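Local coordinates for anti-sigma-I factor RsgI2 (Clostridium thermocellum, PDB 4B9P), which probably holds the sigma factor SigI2 inactive until its extracellular family 3 carbohydrate-binding module, the part present here, senses cellulose outside the cell, at residues K21-R26 and Y129-N134; A11-R16 and Y137-S142; V53-Y58 and G112-L117. All coordinates share one frame; numbering follows the deposited sequence. Where two conformers were deposited one is given.

Contact 1 (K21-R26 and Y129-N134). With CA (calcium ion), chain B.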
loop_
_atom_site.group_PDB
_atom_site.type_symbol
_atom_site.label_atom_id
_atom_site.label_comp_id
_atom_site.label_asym_id
_atom_site.label_seq_id
_atom_site.Cartn_x
_atom_site.Cartn_y
_atom_site.Cartn_z
ATOM N N LYS A 21 2.298 8.525 13.669
ATOM C CA LYS A 21 3.649 7.951 13.669
ATOM C C LYS A 21 3.696 6.643 12.903
ATOM O O LYS A 21 4.749 6.007 12.819
ATOM C CB LYS A 21 4.197 7.785 15.073
ATOM C CG LYS A 21 3.392 6.846 15.927
ATOM C CD LYS A 21 4.087 6.779 17.330
ATOM C CE LYS A 21 3.250 6.144 18.412
ATOM N NZ LYS A 21 3.158 4.657 18.221
ATOM N N GLU A 22 2.570 6.251 12.282
ATOM C CA GLU A 22 2.586 5.127 11.358
ATOM C C GLU A 22 1.500 5.253 10.339
ATOM O O GLU A 22 0.361 5.562 10.659
ATOM C CB GLU A 22 2.518 3.749 12.014
ATOM C CG GLU A 22 1.781 3.570 13.255
ATOM C CD GLU A 22 1.898 2.127 13.769
ATOM O OE1 GLU A 22 1.172 1.291 13.231
ATOM O OE2 GLU A 22 2.721 1.809 14.671
ATOM N N LEU A 23 1.852 5.047 9.082
ATOM C CA LEU A 23 0.838 4.904 8.028
ATOM C C LEU A 23 0.236 3.522 8.156
ATOM O O LEU A 23 0.961 2.547 8.295
ATOM C CB LEU A 23 1.478 5.047 6.653
ATOM C CG LEU A 23 2.352 6.271 6.426
ATOM C CD1 LEU A 23 2.941 6.273 5.003
ATOM C CD2 LEU A 23 1.590 7.557 6.708
ATOM N N GLN A 24 -1.097 3.446 8.110
ATOM C CA GLN A 24 -1.783 2.157 8.222
ATOM C C GLN A 24 -2.780 1.966 7.079
ATOM O O GLN A 24 -3.979 1.863 7.290
ATOM C CB GLN A 24 -2.488 2.040 9.569
ATOM C CG GLN A 24 -1.496 1.836 10.696
ATOM C CD GLN A 24 -2.154 1.251 11.932
ATOM O OE1 GLN A 24 -3.375 0.996 11.950
ATOM N NE2 GLN A 24 -1.365 1.051 12.967
ATOM N N PRO A 25 -2.280 1.874 5.842
ATOM C CA PRO A 25 -3.166 1.498 4.733
ATOM C C PRO A 25 -3.554 0.027 4.811
ATOM O O PRO A 25 -2.703 -0.851 5.091
ATOM C CB PRO A 25 -2.292 1.780 3.500
ATOM C CG PRO A 25 -0.923 1.487 3.969
ATOM C CD PRO A 25 -0.871 1.930 5.414
ATOM N N ARG A 26 -4.841 -0.239 4.614
ATOM C CA ARG A 26 -5.339 -1.601 4.520
ATOM C C ARG A 26 -5.900 -1.767 3.122
ATOM O O ARG A 26 -6.642 -0.891 2.662
ATOM C CB ARG A 26 -6.400 -1.838 5.578
ATOM C CG ARG A 26 -5.785 -1.710 6.959
ATOM C CD ARG A 26 -6.692 -2.104 8.047
ATOM N NE ARG A 26 -5.922 -2.229 9.278
ATOM C CZ ARG A 26 -6.409 -2.774 10.380
ATOM N NH1 ARG A 26 -7.665 -3.192 10.409
ATOM N NH2 ARG A 26 -5.649 -2.894 11.451
ATOM N N TYR A 129 9.643 11.322 13.099
ATOM C CA TYR A 129 8.769 10.146 13.068
ATOM C C TYR A 129 7.315 10.471 12.795
ATOM O O TYR A 129 6.536 9.539 12.515
ATOM C CB TYR A 129 8.915 9.233 14.297
ATOM C CG TYR A 129 8.580 9.943 15.609
ATOM C CD1 TYR A 129 7.277 9.979 16.087
ATOM C CD2 TYR A 129 9.577 10.569 16.369
ATOM C CE1 TYR A 129 6.969 10.592 17.250
ATOM C CE2 TYR A 129 9.276 11.185 17.567
ATOM C CZ TYR A 129 7.974 11.171 18.005
ATOM O OH TYR A 129 7.682 11.808 19.185
ATOM N N MET A 130 6.925 11.739 12.874
ATOM C CA MET A 130 5.515 12.077 12.674
ATOM C C MET A 130 5.276 12.464 11.213
ATOM O O MET A 130 5.859 13.436 10.712
ATOM C CB MET A 130 5.140 13.234 13.587
ATOM C CG MET A 130 3.651 13.409 13.753
ATOM S SD MET A 130 2.876 12.118 14.790
ATOM C CE MET A 130 3.211 12.819 16.424
ATOM N N TYR A 131 4.426 11.696 10.531
ATOM C CA TYR A 131 3.939 12.017 9.194
ATOM C C TYR A 131 2.787 12.991 9.240
ATOM O O TYR A 131 1.955 12.941 10.164
ATOM C CB TYR A 131 3.395 10.779 8.557
ATOM C CG TYR A 131 4.413 9.726 8.173
ATOM C CD1 TYR A 131 5.298 9.939 7.133
ATOM C CD2 TYR A 131 4.419 8.500 8.811
ATOM C CE1 TYR A 131 6.179 8.930 6.737
ATOM C CE2 TYR A 131 5.264 7.484 8.413
ATOM C CZ TYR A 131 6.120 7.697 7.361
ATOM O OH TYR A 131 6.973 6.680 6.974
ATOM N N ASP A 132 2.655 13.815 8.180
ATOM C CA ASP A 132 1.431 14.548 7.896
ATOM C C ASP A 132 0.693 13.793 6.805
ATOM O O ASP A 132 1.235 13.653 5.691
ATOM C CB ASP A 132 1.787 15.957 7.426
ATOM C CG ASP A 132 0.585 16.700 6.954
ATOM O OD1 ASP A 132 0.219 16.634 5.750
ATOM O OD2 ASP A 132 -0.015 17.395 7.792
ATOM N N GLN A 133 -0.532 13.323 7.079
ATOM C CA GLN A 133 -1.216 12.460 6.099
ATOM C C GLN A 133 -1.995 13.215 5.043
ATOM O O GLN A 133 -2.230 12.676 3.979
ATOM C CB GLN A 133 -2.162 11.473 6.794
ATOM C CG GLN A 133 -1.449 10.552 7.775
ATOM C CD GLN A 133 -2.174 9.268 8.015
ATOM O OE1 GLN A 133 -1.982 8.319 7.245
ATOM N NE2 GLN A 133 -3.054 9.228 9.011
ATOM N N ASN A 134 -2.463 14.421 5.323
ATOM C CA ASN A 134 -3.295 15.086 4.317
ATOM C C ASN A 134 -2.472 15.508 3.100
ATOM O O ASN A 134 -3.050 15.764 2.043
ATOM C CB ASN A 134 -3.985 16.289 4.946
ATOM C CG ASN A 134 -5.046 15.888 5.931
ATOM O OD1 ASN A 134 -5.012 16.276 7.091
ATOM N ND2 ASN A 134 -5.982 15.083 5.477
HETATM CA CA CA B . 3.048 13.464 4.159
HETATM O O HOH W 1 7.152 6.948 11.998
HETATM O O HOH W 2 -2.866 5.778 7.803
HETATM O O HOH W 3 2.898 11.293 5.346
#

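Contact 2 (A11-R16 and Y137-S142). With ZN (zinc ion), chain C.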
loop_
_atom_site.group_PDB
_atom_site.type_symbol
_atom_site.label_atom_id
_atom_site.label_comp_id
_atom_site.label_asym_id
_atom_site.label_seq_id
_atom_site.Cartn_x
_atom_site.Cartn_y
_atom_site.Cartn_z
ATOM N N ALA A 11 -9.670 -0.128 -0.317
ATOM C CA ALA A 11 -8.678 0.266 0.688
ATOM C C ALA A 11 -9.319 1.184 1.709
ATOM O O ALA A 11 -10.394 1.765 1.476
ATOM C CB ALA A 11 -7.519 0.986 0.017
ATOM N N TYR A 12 -8.660 1.348 2.838
ATOM C CA TYR A 12 -8.935 2.441 3.728
ATOM C C TYR A 12 -7.707 2.648 4.604
ATOM O O TYR A 12 -6.811 1.796 4.659
ATOM C CB TYR A 12 -10.195 2.197 4.582
ATOM C CG TYR A 12 -10.097 1.170 5.671
ATOM C CD1 TYR A 12 -10.110 -0.195 5.372
ATOM C CD2 TYR A 12 -10.061 1.545 7.017
ATOM C CE1 TYR A 12 -10.057 -1.165 6.382
ATOM C CE2 TYR A 12 -10.013 0.590 8.017
ATOM C CZ TYR A 12 -10.026 -0.755 7.702
ATOM O OH TYR A 12 -9.979 -1.701 8.713
ATOM N N ASN A 13 -7.677 3.793 5.300
ATOM C CA ASN A 13 -6.652 4.058 6.293
ATOM C C ASN A 13 -7.187 3.767 7.670
ATOM O O ASN A 13 -8.196 4.296 8.085
ATOM C CB ASN A 13 -6.205 5.510 6.160
ATOM C CG ASN A 13 -5.392 5.723 4.934
ATOM O OD1 ASN A 13 -5.909 6.016 3.862
ATOM N ND2 ASN A 13 -4.092 5.533 5.054
ATOM N N HIS A 14 -6.480 2.908 8.398
ATOM C CA HIS A 14 -6.934 2.507 9.718
ATOM C C HIS A 14 -6.646 3.561 10.772
ATOM O O HIS A 14 -7.290 3.565 11.821
ATOM C CB HIS A 14 -6.289 1.161 10.067
ATOM C CG HIS A 14 -6.811 0.538 11.322
ATOM N ND1 HIS A 14 -6.007 0.268 12.408
ATOM C CD2 HIS A 14 -8.036 0.064 11.647
ATOM C CE1 HIS A 14 -6.718 -0.317 13.360
ATOM N NE2 HIS A 14 -7.950 -0.463 12.919
ATOM N N ILE A 15 -5.680 4.430 10.498
ATOM C CA ILE A 15 -5.446 5.620 11.295
ATOM C C ILE A 15 -5.644 6.815 10.390
ATOM O O ILE A 15 -4.965 6.911 9.343
ATOM C CB ILE A 15 -4.007 5.669 11.867
ATOM C CG1 ILE A 15 -3.774 4.504 12.824
ATOM C CG2 ILE A 15 -3.734 7.009 12.552
ATOM C CD1 ILE A 15 -2.372 4.451 13.305
ATOM N N ARG A 16 -6.552 7.709 10.778
ATOM C CA ARG A 16 -6.903 8.831 9.912
ATOM C C ARG A 16 -6.613 10.194 10.500
ATOM O O ARG A 16 -7.058 11.213 9.971
ATOM C CB ARG A 16 -8.388 8.727 9.544
ATOM C CG ARG A 16 -8.657 7.503 8.703
ATOM C CD ARG A 16 -10.088 7.273 8.371
ATOM N NE ARG A 16 -10.943 7.044 9.515
ATOM C CZ ARG A 16 -11.056 5.903 10.207
ATOM N NH1 ARG A 16 -10.356 4.811 9.923
ATOM N NH2 ARG A 16 -11.933 5.854 11.195
ATOM N N TYR A 137 -1.013 11.612 -1.365
ATOM C CA TYR A 137 -1.932 11.363 -2.474
ATOM C C TYR A 137 -2.894 10.233 -2.191
ATOM O O TYR A 137 -4.076 10.352 -2.475
ATOM C CB TYR A 137 -1.126 11.096 -3.721
ATOM C CG TYR A 137 -1.954 10.782 -4.949
ATOM C CD1 TYR A 137 -2.535 11.814 -5.682
ATOM C CD2 TYR A 137 -2.114 9.482 -5.401
ATOM C CE1 TYR A 137 -3.251 11.544 -6.826
ATOM C CE2 TYR A 137 -2.862 9.201 -6.551
ATOM C CZ TYR A 137 -3.403 10.237 -7.262
ATOM O OH TYR A 137 -4.148 10.006 -8.384
ATOM N N SER A 138 -2.407 9.114 -1.678
ATOM C CA SER A 138 -3.266 7.945 -1.524
ATOM C C SER A 138 -4.134 7.944 -0.280
ATOM O O SER A 138 -4.969 7.059 -0.144
ATOM C CB SER A 138 -2.425 6.661 -1.558
ATOM O OG SER A 138 -1.788 6.493 -2.814
ATOM N N PHE A 139 -3.934 8.907 0.628
ATOM C CA PHE A 139 -4.658 8.912 1.904
ATOM C C PHE A 139 -6.158 9.169 1.763
ATOM O O PHE A 139 -6.577 10.034 0.995
ATOM C CB PHE A 139 -4.019 9.990 2.789
ATOM C CG PHE A 139 -4.650 10.169 4.133
ATOM C CD1 PHE A 139 -4.670 9.115 5.064
ATOM C CD2 PHE A 139 -5.164 11.405 4.494
ATOM C CE1 PHE A 139 -5.218 9.292 6.338
ATOM C CE2 PHE A 139 -5.683 11.597 5.774
ATOM C CZ PHE A 139 -5.708 10.526 6.691
ATOM N N ASN A 140 -6.947 8.429 2.529
ATOM C CA ASN A 140 -8.384 8.612 2.629
ATOM C C ASN A 140 -8.708 9.018 4.061
ATOM O O ASN A 140 -8.593 8.220 4.967
ATOM C CB ASN A 140 -9.040 7.258 2.277
ATOM C CG ASN A 140 -10.548 7.281 2.374
ATOM O OD1 ASN A 140 -11.161 8.148 3.028
ATOM N ND2 ASN A 140 -11.176 6.297 1.731
ATOM N N ASN A 141 -9.073 10.271 4.254
ATOM C CA ASN A 141 -9.292 10.774 5.596
ATOM C C ASN A 141 -10.604 10.412 6.251
ATOM O O ASN A 141 -10.837 10.819 7.407
ATOM C CB ASN A 141 -9.056 12.300 5.688
ATOM C CG ASN A 141 -10.124 13.124 5.004
ATOM O OD1 ASN A 141 -11.176 12.632 4.612
ATOM N ND2 ASN A 141 -9.840 14.404 4.861
ATOM N N SER A 142 -11.448 9.654 5.558
ATOM C CA SER A 142 -12.802 9.476 6.043
ATOM C C SER A 142 -13.196 8.031 6.283
ATOM O O SER A 142 -13.725 7.695 7.344
ATOM C CB SER A 142 -13.780 10.127 5.062
ATOM O OG SER A 142 -15.131 9.955 5.451
HETATM ZN ZN ZN C . -9.329 -1.398 13.953
HETATM O O HOH W 4 -9.248 4.429 0.831
HETATM O O HOH W 5 -9.744 5.667 5.061
HETATM O O HOH W 6 -6.379 4.907 1.324
HETATM O O HOH W 7 -11.997 9.668 10.123
HETATM O O HOH W 8 -10.651 -1.819 12.334
HETATM O O HOH W 9 -10.237 0.217 14.862
#

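Contact 3 (V53-Y58 and G112-L117)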
loop_
_atom_site.group_PDB
_atom_site.type_symbol
_atom_site.label_atom_id
_atom_site.label_comp_id
_atom_site.label_asym_id
_atom_site.label_seq_id
_atom_site.Cartn_x
_atom_site.Cartn_y
_atom_site.Cartn_z
ATOM N N VAL A 53 10.232 12.286 8.018
ATOM C CA VAL A 53 10.385 11.017 8.687
ATOM C C VAL A 53 11.573 10.255 8.128
ATOM O O VAL A 53 11.812 10.270 6.916
ATOM C CB VAL A 53 9.059 10.199 8.538
ATOM C CG1 VAL A 53 9.222 8.818 9.161
ATOM C CG2 VAL A 53 7.923 10.976 9.229
ATOM N N ILE A 54 12.342 9.621 9.015
ATOM C CA ILE A 54 13.525 8.838 8.639
ATOM C C ILE A 54 13.383 7.394 9.149
ATOM O O ILE A 54 12.444 7.084 9.897
ATOM C CB ILE A 54 14.813 9.513 9.177
ATOM C CG1 ILE A 54 14.807 9.573 10.716
ATOM C CG2 ILE A 54 15.011 10.864 8.497
ATOM C CD1 ILE A 54 16.158 9.996 11.315
ATOM N N ASN A 55 14.330 6.524 8.785
ATOM C CA ASN A 55 14.302 5.095 9.155
ATOM C C ASN A 55 13.020 4.420 8.683
ATOM O O ASN A 55 12.507 3.521 9.367
ATOM C CB ASN A 55 14.421 4.864 10.665
ATOM C CG ASN A 55 15.562 5.591 11.313
ATOM O OD1 ASN A 55 16.674 5.669 10.779
ATOM N ND2 ASN A 55 15.324 6.079 12.525
ATOM N N GLU A 56 12.488 4.833 7.541
ATOM C CA GLU A 56 11.176 4.303 7.151
ATOM C C GLU A 56 11.282 2.829 6.773
ATOM O O GLU A 56 12.086 2.469 5.928
ATOM C CB GLU A 56 10.641 5.080 5.984
ATOM C CG GLU A 56 10.337 6.527 6.261
ATOM C CD GLU A 56 9.713 7.128 5.019
ATOM O OE1 GLU A 56 10.481 7.557 4.114
ATOM O OE2 GLU A 56 8.465 7.077 4.854
ATOM N N ILE A 57 10.425 1.994 7.368
ATOM C CA ILE A 57 10.366 0.573 7.062
ATOM C C ILE A 57 8.918 0.197 6.808
ATOM O O ILE A 57 7.976 0.896 7.223
ATOM C CB ILE A 57 10.965 -0.289 8.216
ATOM C CG1 ILE A 57 10.138 -0.139 9.494
ATOM C CG2 ILE A 57 12.462 0.029 8.414
ATOM C CD1 ILE A 57 10.445 -1.221 10.524
ATOM N N TYR A 58 8.747 -0.927 6.138
ATOM C CA TYR A 58 7.458 -1.514 5.872
ATOM C C TYR A 58 7.331 -2.802 6.681
ATOM O O TYR A 58 8.272 -3.615 6.719
ATOM C CB TYR A 58 7.379 -1.906 4.362
ATOM C CG TYR A 58 6.148 -2.727 4.060
ATOM C CD1 TYR A 58 4.949 -2.103 3.792
ATOM C CD2 TYR A 58 6.175 -4.127 4.148
ATOM C CE1 TYR A 58 3.777 -2.838 3.555
ATOM C CE2 TYR A 58 5.039 -4.870 3.917
ATOM C CZ TYR A 58 3.842 -4.224 3.665
ATOM O OH TYR A 58 2.699 -4.955 3.502
ATOM N N GLY A 112 6.584 3.267 8.776
ATOM C CA GLY A 112 7.063 4.414 9.529
ATOM C C GLY A 112 8.478 4.221 9.991
ATOM O O GLY A 112 9.158 3.233 9.656
ATOM N N ASN A 113 8.947 5.188 10.784
ATOM C CA ASN A 113 10.281 5.130 11.375
ATOM C C ASN A 113 10.382 3.830 12.189
ATOM O O ASN A 113 9.500 3.548 13.015
ATOM C CB ASN A 113 10.400 6.377 12.280
ATOM C CG ASN A 113 11.755 6.555 12.933
ATOM O OD1 ASN A 113 12.378 5.610 13.373
ATOM N ND2 ASN A 113 12.177 7.798 13.057
ATOM N N SER A 114 11.431 3.032 11.944
ATOM C CA SER A 114 11.594 1.754 12.629
ATOM C C SER A 114 11.459 1.880 14.152
ATOM O O SER A 114 11.009 0.949 14.806
ATOM C CB SER A 114 12.933 1.134 12.211
ATOM O OG SER A 114 14.026 1.972 12.611
ATOM N N TYR A 115 11.902 2.991 14.719
ATOM C CA TYR A 115 11.842 3.197 16.170
ATOM C C TYR A 115 10.425 3.493 16.648
ATOM O O TYR A 115 10.104 3.275 17.808
ATOM C CB TYR A 115 12.798 4.312 16.609
ATOM C CG TYR A 115 14.253 3.931 16.541
ATOM C CD1 TYR A 115 14.950 3.967 15.318
ATOM C CD2 TYR A 115 14.927 3.531 17.691
ATOM C CE1 TYR A 115 16.281 3.631 15.259
ATOM C CE2 TYR A 115 16.256 3.192 17.614
ATOM C CZ TYR A 115 16.936 3.248 16.408
ATOM O OH TYR A 115 18.261 2.909 16.359
ATOM N N ALA A 116 9.574 4.016 15.790
ATOM C CA ALA A 116 8.181 4.245 16.127
ATOM C C ALA A 116 7.350 2.995 16.024
ATOM O O ALA A 116 6.387 2.840 16.753
ATOM C CB ALA A 116 7.606 5.324 15.234
ATOM N N LEU A 117 7.743 2.080 15.153
ATOM C CA LEU A 117 6.902 0.923 14.896
ATOM C C LEU A 117 7.057 -0.130 15.995
ATOM O O LEU A 117 6.275 -1.067 16.095
ATOM C CB LEU A 117 7.169 0.361 13.511
ATOM C CG LEU A 117 6.207 0.957 12.460
ATOM C CD1 LEU A 117 6.255 2.481 12.372
ATOM C CD2 LEU A 117 6.439 0.308 11.103
#

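Contact 1 (K21-R26 and Y129-N134)
Lys21 lies against Tyr129 mainly through its backbone and CB. Its CA-H points at the carbonyl of Tyr129, with Lys21 CA 3.5 Å from Tyr129 O, and Lys21 CB, not the ammonium end, meets the edge of the Tyr129 ring near its plane. One water joins the two segments at this point, donating to Lys21 O (2.7 Å) and to Tyr129 O (2.7 Å).

Leu23 makes the main apolar contact. With CG beside the backbone N (chi1 -51°), it sends CD2 over one face of the Tyr131 ring in a CH-pi contact, 4.0 Å from Leu23 CD2 to the ring centroid and shifted toward the rim. The two side chains cross at about a right angle, and the phenol oxygen beyond the ring is hydrogen-bonded to Glu56. Leu23 CD2 also rests 3.7 Å from Gln133 OE1.

At Gln24 a second water bridges the segments, accepting from Gln24 N (2.9 Å) and donating to Gln133 OE1 (2.7 Å). The other end of the Gln133 amide, NE2, donates to the backbone oxygens of Ile15 and Thr17, so the amide is held from both ends.

Asp132 O binds the calcium ion at 2.4 Å, in a site completed by Thr49, Asp51, Ser135, Asp136 and a water. With no direct hydrogen bond between them, the segments meet through apolar packing and shared waters, beside a backbone that the calcium ion probably helps to hold in place.

Contact 2 (A11-R16 and Y137-S142)
Asn13 and Phe139 meet with the amide plane turned 64° from the ring plane. Asn13 CG comes within 3.5 Å of Phe139 CD1, and Asn13 OD1, beside the same ring carbon, accepts from Asn140 N (2.9 Å). This bond is nearly straight at the hydrogen (168°), but its donor stands above the carbonyl plane. A water also donates to Asn13 OD1, while ND2 is turned to Tyr46, so both ends of this buried amide are satisfied. Phe139 extends anti to its backbone N (chi1 179°), which carries the far end of the ring to segment 11-16: the carbonyl oxygens of Ile15 and Arg16 lie at the ring edge, with Phe139 CZ 3.6 Å from Arg16 O.

Arg16 runs along the backbone of Asn140 to Ser142. A bend at chi3 folds its guanidinium back so that NH1 donates to Asn13 O (2.9 Å), in the plane of both groups, while Arg16 NE reaches Asn141 O through a water. Another water joins Asn13 N to Asn140 O.

Asn140 OD1 accepts from Ser142 N (3.0 Å), forming an Asx turn, and its ND2 is hydrogen-bonded to Ser143. Nearby, His14 NE2 binds a zinc ion at 2.0 Å, together with two waters. The contact joins the end of inner strand 7-13 of the beta-sandwich to an irregular loop, the segment that directly follows Asp136, the last of the calcium ligands in the sequence of this family 3 module.

Contact 3 (V53-Y58 and G112-L117)
Backbone bonds join Ile57 to Gly112 in both directions: Ile57 N donates to Gly112 O (2.9 Å) and Gly112 N to Ile57 O (3.2 Å), an antiparallel hydrogen-bonded pair. Glu56 and Asn113 form the adjoining non-hydrogen-bonded pair, and a further bond runs from Ser114 N to Asn55 O (2.8 Å).

Among side chains, Asn113 OD1 is gripped twice, from opposite faces of its amide. Asn55 ND2 reaches it at 3.1 Å, the two amide planes standing 80° apart, and Tyr115 N donates to the same Asn113 OD1 at 3.0 Å. Asn113 sits at the N-cap of the short, weakly bonded helix 114-117, and the latter is its capping bond, just where the chain turns a corner after strand 104-111 in the five-stranded sheet of the sandwich. Asn113 ND2 is taken by Asn128 O. Asn55 ND2 also bonds to the hydroxyl of Tyr124 and comes obliquely to the Tyr115 ring, 3.5 Å from Tyr115 CD1.

Apolar contacts flank these bonds. Ile57, with CG1 between the backbone N and the carbonyl carbon (chi1 64°), lays CD1 along Ser114 CB and brings CG1 to 4.1 Å from Leu117 CD2. Val53 CG1 approaches Asn113 CB.

All three contacts reach the sheet of strands 56-63, 104-111, 25-31, 7-13 and 147-148, and each is partly buried. Contact 1 lies between the other two and touches both: the Tyr131 ring packs on Val53 of contact 3, and Gln24 bonds to His14 of contact 2, whose strand neighbours that of contact 1. Contacts 2 and 3 do not touch, their centres about 19 Å apart. Their chemistry differs accordingly. Contact 3 alone has strand pairing, at an outermost strand, with exposed Ile57 and Tyr115; contact 2 ties a strand end to a loop by one direct bond and several waters; contact 1 has a buried leucine-tyrosine pair beside calcium.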